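Local coordinates for transcriptional regulator (Streptococcus pneumoniae, PDB 2GNP), which probably regulates transcription in response to a sugar or sugar-phosphate effector bound by its putative sugar-binding domain, at residues Met59-Lys67 / Pro88-Ile96; Ile76-Tyr87 / Met109-Thr118. All coordinates share one frame; numbering follows the deposited sequence.

In the fold
From the N terminus, the chain passes helices 5-20 and 36-54 before entering strand 60-63, the first partner in contact 1. Helix 67-75 and the loop after it lead into strand 85-88, where the first half of contact 2 ends; the loop beyond comes back to the end of strand 60-63 and closes contact 1. Helix 102-113 then returns the chain, so that contact 2 closes at 109-118 with strand 116-117. The two contacts therefore cross along the chain, their segments alternating, with centres about 16 Å apart. Contact 1 ties strand 60-63 to strand 85-88 and the loop beyond it; contact 2 ties strand 85-88 to helix 102-113 and strand 116-117. Both build the same mixed sheet.

Contact 1 (Met59-Lys67 / Pro88-Ile96); sequences MKIGFSWGK and PLAGGPSHI
Chi1 of Trp-65, at 65°, sets CG between its own backbone N and carbonyl carbon and lays the indole beneath Gly-92 and Pro-93; chi1 of Ile-96, 69°, likewise puts CG1 where it carries CD1 to the rim of the same ring system. Gly-92 CA sits over the five-membered ring, 3.9 Å from its centroid. Pro-93 CD stands almost squarely over the six-membered ring, 3.5 Å from the centroid and 5° off the normal. Both are CH-pi contacts on one face of the indole, and the proline meets the tryptophan at about a right angle. Ile-96 approaches the six-membered ring obliquely: CG2 lies 3.7 Å from Trp-65 CZ3, and Ile-96 CD1 comes to 3.2 Å from Trp-65 CE3, a tight approach.

Nearer the sheet, Phe-63 and Pro-88 form a parallel beta bridge. Leu-89 N donates to Phe-63 O at 2.8 Å in a nearly straight bond. The Leu-89 side chain lies over the peptide between Gly-62 and Phe-63: CG and CD1 each come to 3.7 Å from Gly-62 C, and CD2 to 3.9 Å from Gly-62 CA. Beyond the two segments, Leu-89 also reaches Ala-154 and Val-156 of strand 153-160, while Phe-63 and Pro-88 turn to helix 102-113.

The contact thus joins the C-terminal ends of two neighbouring parallel strands and the loops that leave them, the edge where Rossmann-like folds usually bind ligands. Gly-66 follows as N-cap of helix 67-75. Across the contact one strong backbone bond fixes the strand ends, and beyond it the cohesion is chiefly dispersion and CH-pi attraction, with Gly-92 letting the indole lie against the main chain and Pro-93 offering its ring CD.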
# COMPACT_ATOMS: atom_id res chain seq x y z
N MSE A 59 9.76 11.59 -12.60
CA MSE A 59 9.62 10.57 -11.54
C MSE A 59 9.03 9.24 -12.01
O MSE A 59 8.21 9.22 -12.94
CB MSE A 59 8.77 11.15 -10.45
CG MSE A 59 9.56 12.21 -9.68
SE MSE A 59 8.55 12.46 -8.14
CE MSE A 59 9.82 13.49 -7.06
N LYS A 60 9.50 8.13 -11.37
CA LYS A 60 9.03 6.77 -11.56
C LYS A 60 8.18 6.47 -10.34
O LYS A 60 8.69 6.54 -9.20
CB LYS A 60 10.22 5.83 -11.67
CG LYS A 60 11.05 6.08 -12.94
CD LYS A 60 12.21 5.12 -13.02
CE LYS A 60 11.77 3.86 -13.70
NZ LYS A 60 12.96 3.05 -14.08
N ILE A 61 6.89 6.15 -10.58
CA ILE A 61 5.94 6.04 -9.50
C ILE A 61 5.26 4.67 -9.57
O ILE A 61 4.68 4.34 -10.61
CB ILE A 61 4.89 7.20 -9.54
CG1 ILE A 61 5.56 8.59 -9.45
CG2 ILE A 61 3.84 7.02 -8.47
CD1 ILE A 61 4.68 9.78 -9.93
N GLY A 62 5.34 3.90 -8.48
CA GLY A 62 4.65 2.57 -8.38
C GLY A 62 3.32 2.65 -7.64
O GLY A 62 3.22 3.36 -6.66
N PHE A 63 2.31 1.90 -8.10
CA PHE A 63 1.02 1.85 -7.38
C PHE A 63 0.74 0.41 -7.00
O PHE A 63 1.08 -0.51 -7.79
CB PHE A 63 -0.13 2.28 -8.29
CG PHE A 63 -0.56 3.71 -8.05
CD1 PHE A 63 0.32 4.73 -8.32
CD2 PHE A 63 -1.78 4.01 -7.44
CE1 PHE A 63 -0.03 6.05 -8.06
CE2 PHE A 63 -2.15 5.35 -7.15
CZ PHE A 63 -1.27 6.36 -7.48
N SER A 64 0.08 0.21 -5.85
CA SER A 64 -0.58 -1.08 -5.58
C SER A 64 -2.08 -0.94 -5.98
O SER A 64 -2.45 -0.28 -6.97
CB SER A 64 -0.35 -1.56 -4.13
OG SER A 64 -0.71 -2.90 -3.97
N TRP A 65 -2.95 -1.61 -5.22
CA TRP A 65 -4.30 -1.88 -5.66
C TRP A 65 -5.24 -1.44 -4.53
O TRP A 65 -4.80 -1.15 -3.41
CB TRP A 65 -4.44 -3.41 -5.99
CG TRP A 65 -4.28 -4.32 -4.76
CD1 TRP A 65 -3.12 -4.76 -4.17
CD2 TRP A 65 -5.34 -4.84 -3.98
NE1 TRP A 65 -3.41 -5.52 -3.05
CE2 TRP A 65 -4.78 -5.60 -2.93
CE3 TRP A 65 -6.73 -4.76 -4.08
CZ2 TRP A 65 -5.57 -6.26 -1.98
CZ3 TRP A 65 -7.52 -5.41 -3.14
CH2 TRP A 65 -6.93 -6.16 -2.11
N GLY A 66 -6.53 -1.35 -4.82
CA GLY A 66 -7.52 -1.14 -3.76
C GLY A 66 -8.31 0.12 -3.61
O GLY A 66 -8.11 1.14 -4.31
N LYS A 67 -9.28 0.05 -2.67
CA LYS A 67 -10.24 1.15 -2.46
C LYS A 67 -9.63 2.47 -2.04
O LYS A 67 -9.99 3.49 -2.60
CB LYS A 67 -11.36 0.78 -1.46
CG LYS A 67 -12.41 1.90 -1.21
CD LYS A 67 -13.42 1.44 -0.10
CE LYS A 67 -14.54 2.44 0.17
NZ LYS A 67 -14.10 3.68 0.87
N PRO A 88 3.22 -0.90 -11.93
CA PRO A 88 2.52 -1.69 -10.90
C PRO A 88 3.53 -2.23 -9.91
O PRO A 88 4.62 -2.70 -10.32
CB PRO A 88 1.89 -2.87 -11.72
CG PRO A 88 2.91 -3.11 -12.91
CD PRO A 88 3.48 -1.62 -13.17
N LEU A 89 3.18 -2.16 -8.63
CA LEU A 89 3.99 -2.76 -7.56
C LEU A 89 3.59 -4.25 -7.38
O LEU A 89 4.39 -5.07 -6.88
CB LEU A 89 3.82 -2.05 -6.25
CG LEU A 89 4.36 -0.59 -6.29
CD1 LEU A 89 3.81 0.05 -5.01
CD2 LEU A 89 5.92 -0.58 -6.37
N ALA A 90 2.36 -4.55 -7.72
CA ALA A 90 1.76 -5.85 -7.48
C ALA A 90 0.38 -5.82 -8.14
O ALA A 90 -0.29 -4.76 -8.13
CB ALA A 90 1.64 -6.09 -5.96
N GLY A 91 -0.04 -6.97 -8.64
CA GLY A 91 -1.39 -7.12 -9.16
C GLY A 91 -2.24 -7.37 -7.92
O GLY A 91 -1.75 -7.79 -6.86
N GLY A 92 -3.52 -7.08 -7.98
CA GLY A 92 -4.28 -7.40 -6.79
C GLY A 92 -4.79 -8.81 -6.93
O GLY A 92 -4.40 -9.52 -7.86
N PRO A 93 -5.68 -9.22 -6.04
CA PRO A 93 -6.36 -10.49 -6.28
C PRO A 93 -7.46 -10.37 -7.35
O PRO A 93 -7.70 -9.30 -7.89
CB PRO A 93 -6.94 -10.84 -4.90
CG PRO A 93 -7.17 -9.57 -4.27
CD PRO A 93 -6.15 -8.56 -4.81
N SER A 94 -8.13 -11.49 -7.61
CA SER A 94 -8.93 -11.71 -8.81
C SER A 94 -10.31 -11.02 -8.93
O SER A 94 -10.71 -10.63 -10.04
CB SER A 94 -9.11 -13.21 -9.01
OG SER A 94 -8.86 -13.92 -7.78
N HIS A 95 -11.05 -10.88 -7.83
CA HIS A 95 -12.44 -10.42 -7.93
C HIS A 95 -12.75 -9.07 -7.28
O HIS A 95 -13.87 -8.82 -6.79
CB HIS A 95 -13.42 -11.50 -7.43
CG HIS A 95 -13.46 -12.72 -8.29
ND1 HIS A 95 -12.96 -13.94 -7.89
CD2 HIS A 95 -13.95 -12.92 -9.54
CE1 HIS A 95 -13.12 -14.83 -8.85
NE2 HIS A 95 -13.72 -14.23 -9.87
N ILE A 96 -11.76 -8.19 -7.28
CA ILE A 96 -11.99 -6.83 -6.77
C ILE A 96 -12.62 -5.95 -7.85
O ILE A 96 -12.62 -6.32 -9.03
CB ILE A 96 -10.70 -6.23 -6.14
CG1 ILE A 96 -9.65 -5.93 -7.21
CG2 ILE A 96 -10.14 -7.19 -5.05
CD1 ILE A 96 -8.53 -5.02 -6.73

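Contact 2 (Ile76-Tyr87 / Met109-Thr118); sequences IHSKSVRNVHFY and MSRKFHGECT
Lys-112 reaches across to Ile-76 with a chain extended beyond CG. Its CB lies 4.1 Å from Ser-78 CA, its CD packs at 3.7 Å on Ile-76 CG2, and CE passes close to Ile-76 O. At the tip, NZ donates to Ile-76 O at 2.8 Å, in the carbonyl plane; the same ammonium also bonds Val-73 O, so main-chain carbonyls at the end of helix 67-75 and just after it hold it. The lysine's own carbonyl accepts Lys-79 N.

Next to it, Phe-113 is wedged in by its edge: Ile-76 CD1 comes to 3.5 Å from CZ, and Val-81 CG2 meets the ring near its plane, close to CD1. These pairs pin the loop after helix 67-75 to the C-terminal turn of helix 102-113. Strand 85-88, this helix and strand 116-117 form a beta-alpha-beta unit of the Rossmann-like fold, and the strand 85-87 and helix 109-113 axes run nearly antiparallel, at 167°.

Phe-86, with CG beside the backbone N (chi1 -72°), fills the space between strand and helix. Met-109, a selenomethionine, sets CB over one face of the Phe-86 ring, 4.0 Å from the centroid, and CE against Phe-86 CE2, while Phe-113 CB and Gly-115 CA lie at the edge of the Phe-86 ring. The parallel strands pair through Glu-116 N to Val-84 O, Phe-86 N to Glu-116 O and Thr-118 N to Phe-86 O. At the turn, a water lies 2.9 Å from both Val-81 O and His-114 O and accepts from Val-84 N at 3.1 Å.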
# COMPACT_ATOMS: atom_id res chain seq x y z
N ILE A 76 -7.68 13.45 -7.08
CA ILE A 76 -6.48 14.20 -7.31
C ILE A 76 -6.60 15.11 -8.54
O ILE A 76 -7.19 14.69 -9.57
CB ILE A 76 -5.24 13.24 -7.42
CG1 ILE A 76 -3.93 14.02 -7.31
CG2 ILE A 76 -5.30 12.42 -8.73
CD1 ILE A 76 -2.71 13.08 -7.09
N HIS A 77 -6.01 16.31 -8.45
CA HIS A 77 -6.04 17.29 -9.56
C HIS A 77 -4.90 17.04 -10.52
O HIS A 77 -3.75 16.77 -10.10
CB HIS A 77 -5.98 18.76 -9.07
CG HIS A 77 -6.41 19.73 -10.12
ND1 HIS A 77 -5.54 20.30 -11.03
CD2 HIS A 77 -7.65 20.17 -10.45
CE1 HIS A 77 -6.22 21.05 -11.87
NE2 HIS A 77 -7.50 21.00 -11.54
N SER A 78 -5.19 17.17 -11.82
CA SER A 78 -4.13 17.07 -12.84
C SER A 78 -2.99 18.08 -12.63
O SER A 78 -3.16 19.11 -11.96
CB SER A 78 -4.74 17.28 -14.24
OG SER A 78 -5.17 18.64 -14.35
N LYS A 79 -1.83 17.78 -13.18
CA LYS A 79 -0.65 18.68 -13.14
C LYS A 79 0.21 18.47 -14.35
O LYS A 79 0.39 17.33 -14.79
CB LYS A 79 0.13 18.40 -11.84
CG LYS A 79 1.38 19.23 -11.53
CD LYS A 79 2.11 18.53 -10.31
CE LYS A 79 3.03 19.47 -9.57
NZ LYS A 79 3.63 18.77 -8.39
N SER A 80 0.75 19.54 -14.95
CA SER A 80 1.56 19.37 -16.15
C SER A 80 3.01 19.00 -15.87
O SER A 80 3.88 19.88 -15.82
CB SER A 80 1.54 20.61 -17.08
OG SER A 80 0.19 20.94 -17.42
N VAL A 81 3.28 17.70 -15.72
CA VAL A 81 4.65 17.25 -15.49
C VAL A 81 5.14 16.49 -16.73
O VAL A 81 4.31 15.99 -17.50
CB VAL A 81 4.72 16.39 -14.18
CG1 VAL A 81 4.65 17.23 -12.91
CG2 VAL A 81 3.51 15.40 -14.14
N ARG A 82 6.44 16.46 -16.95
CA ARG A 82 7.08 15.83 -18.10
C ARG A 82 7.72 14.54 -17.62
O ARG A 82 8.28 14.48 -16.50
CB ARG A 82 8.25 16.67 -18.64
CG ARG A 82 8.01 18.06 -19.21
CD ARG A 82 9.36 18.81 -19.07
NE ARG A 82 9.83 19.54 -20.25
CZ ARG A 82 9.48 20.80 -20.55
NH1 ARG A 82 8.65 21.44 -19.74
NH2 ARG A 82 9.95 21.42 -21.65
N ASN A 83 7.66 13.51 -18.47
CA ASN A 83 8.54 12.35 -18.37
C ASN A 83 8.31 11.55 -17.07
O ASN A 83 9.27 10.96 -16.50
CB ASN A 83 10.04 12.74 -18.44
CG ASN A 83 10.96 11.55 -18.69
OD1 ASN A 83 10.59 10.56 -19.36
ND2 ASN A 83 12.18 11.64 -18.16
N VAL A 84 7.04 11.52 -16.64
CA VAL A 84 6.63 10.72 -15.44
C VAL A 84 6.24 9.33 -15.96
O VAL A 84 5.65 9.21 -17.06
CB VAL A 84 5.44 11.35 -14.70
CG1 VAL A 84 4.95 10.47 -13.53
CG2 VAL A 84 5.86 12.73 -14.12
N HIS A 85 6.57 8.30 -15.17
CA HIS A 85 6.29 6.92 -15.60
C HIS A 85 5.60 6.22 -14.43
O HIS A 85 6.07 6.36 -13.29
CB HIS A 85 7.59 6.17 -15.90
CG HIS A 85 8.42 6.82 -16.97
ND1 HIS A 85 8.52 6.31 -18.25
CD2 HIS A 85 9.15 7.96 -16.96
CE1 HIS A 85 9.29 7.10 -18.98
NE2 HIS A 85 9.68 8.12 -18.22
N PHE A 86 4.52 5.48 -14.71
CA PHE A 86 3.76 4.75 -13.66
C PHE A 86 3.96 3.25 -13.88
O PHE A 86 3.90 2.79 -15.02
CB PHE A 86 2.25 5.08 -13.83
CG PHE A 86 1.92 6.51 -13.41
CD1 PHE A 86 1.70 7.51 -14.37
CD2 PHE A 86 1.97 6.86 -12.06
CE1 PHE A 86 1.52 8.83 -13.95
CE2 PHE A 86 1.68 8.15 -11.62
CZ PHE A 86 1.46 9.14 -12.57
N TYR A 87 4.11 2.52 -12.78
CA TYR A 87 4.43 1.06 -12.78
C TYR A 87 3.50 0.41 -11.74
O TYR A 87 3.05 1.06 -10.80
CB TYR A 87 5.88 0.81 -12.33
CG TYR A 87 6.88 1.50 -13.22
CD1 TYR A 87 7.28 2.78 -12.90
CD2 TYR A 87 7.39 0.87 -14.36
CE1 TYR A 87 8.21 3.48 -13.73
CE2 TYR A 87 8.33 1.54 -15.18
CZ TYR A 87 8.69 2.85 -14.84
OH TYR A 87 9.59 3.53 -15.65
N MSE A 109 -4.25 7.53 -13.40
CA MSE A 109 -3.16 8.47 -13.03
C MSE A 109 -2.48 9.00 -14.31
O MSE A 109 -2.12 10.18 -14.40
CB MSE A 109 -2.15 7.80 -12.09
CG MSE A 109 -2.71 7.54 -10.70
SE MSE A 109 -2.86 9.30 -9.74
CE MSE A 109 -0.93 9.75 -9.59
N SER A 110 -2.30 8.11 -15.30
CA SER A 110 -1.70 8.50 -16.57
C SER A 110 -2.48 9.65 -17.23
O SER A 110 -1.83 10.54 -17.84
CB SER A 110 -1.54 7.30 -17.54
OG SER A 110 -2.77 7.05 -18.21
N ARG A 111 -3.81 9.63 -17.10
CA ARG A 111 -4.67 10.69 -17.64
C ARG A 111 -4.42 12.03 -16.98
O ARG A 111 -4.48 13.07 -17.65
CB ARG A 111 -6.15 10.30 -17.54
CG ARG A 111 -6.51 9.08 -18.38
CD ARG A 111 -8.02 8.84 -18.27
NE ARG A 111 -8.75 9.89 -18.97
CZ ARG A 111 -10.04 10.18 -18.77
NH1 ARG A 111 -10.75 9.53 -17.85
NH2 ARG A 111 -10.61 11.15 -19.47
N LYS A 112 -4.16 12.00 -15.67
CA LYS A 112 -4.06 13.24 -14.91
C LYS A 112 -2.66 13.82 -14.93
O LYS A 112 -2.48 15.01 -14.75
CB LYS A 112 -4.57 13.02 -13.50
CG LYS A 112 -6.10 12.97 -13.51
CD LYS A 112 -6.70 12.91 -12.17
CE LYS A 112 -8.22 13.15 -12.19
NZ LYS A 112 -8.72 12.75 -10.85
N PHE A 113 -1.64 12.98 -15.16
CA PHE A 113 -0.26 13.41 -15.10
C PHE A 113 0.52 13.17 -16.41
O PHE A 113 1.74 13.35 -16.47
CB PHE A 113 0.43 12.75 -13.89
CG PHE A 113 -0.14 13.21 -12.59
CD1 PHE A 113 0.35 14.38 -11.95
CD2 PHE A 113 -1.19 12.51 -12.00
CE1 PHE A 113 -0.24 14.81 -10.74
CE2 PHE A 113 -1.82 12.93 -10.84
CZ PHE A 113 -1.33 14.08 -10.16
N HIS A 114 -0.25 12.78 -17.43
CA HIS A 114 0.21 12.46 -18.76
C HIS A 114 1.45 11.62 -18.72
O HIS A 114 2.46 11.93 -19.34
CB HIS A 114 0.44 13.71 -19.58
CG HIS A 114 -0.84 14.28 -20.09
ND1 HIS A 114 -1.42 13.84 -21.27
CD2 HIS A 114 -1.70 15.16 -19.54
CE1 HIS A 114 -2.56 14.48 -21.45
NE2 HIS A 114 -2.76 15.28 -20.41
N GLY A 115 1.36 10.52 -17.99
CA GLY A 115 2.55 9.67 -17.86
C GLY A 115 2.51 8.45 -18.77
O GLY A 115 1.45 8.06 -19.31
N GLU A 116 3.66 7.80 -18.89
CA GLU A 116 3.80 6.62 -19.67
C GLU A 116 3.57 5.47 -18.68
O GLU A 116 3.94 5.63 -17.52
CB GLU A 116 5.20 6.63 -20.27
CG GLU A 116 5.24 5.85 -21.54
CD GLU A 116 6.65 5.76 -22.20
OE1 GLU A 116 7.52 6.69 -22.03
OE2 GLU A 116 6.81 4.77 -22.90
N CYS A 117 2.96 4.36 -19.12
CA CYS A 117 2.40 3.31 -18.23
C CYS A 117 3.02 1.97 -18.57
O CYS A 117 3.08 1.61 -19.78
CB CYS A 117 0.90 3.10 -18.48
SG CYS A 117 -0.07 4.57 -18.09
N THR A 118 3.38 1.23 -17.52
CA THR A 118 3.69 -0.19 -17.60
C THR A 118 2.58 -0.88 -16.80
O THR A 118 2.18 -0.36 -15.73
CB THR A 118 5.07 -0.43 -16.91
OG1 THR A 118 6.15 0.18 -17.63
CG2 THR A 118 5.36 -1.90 -16.78
O HOH W 1 4.55 13.10 -17.64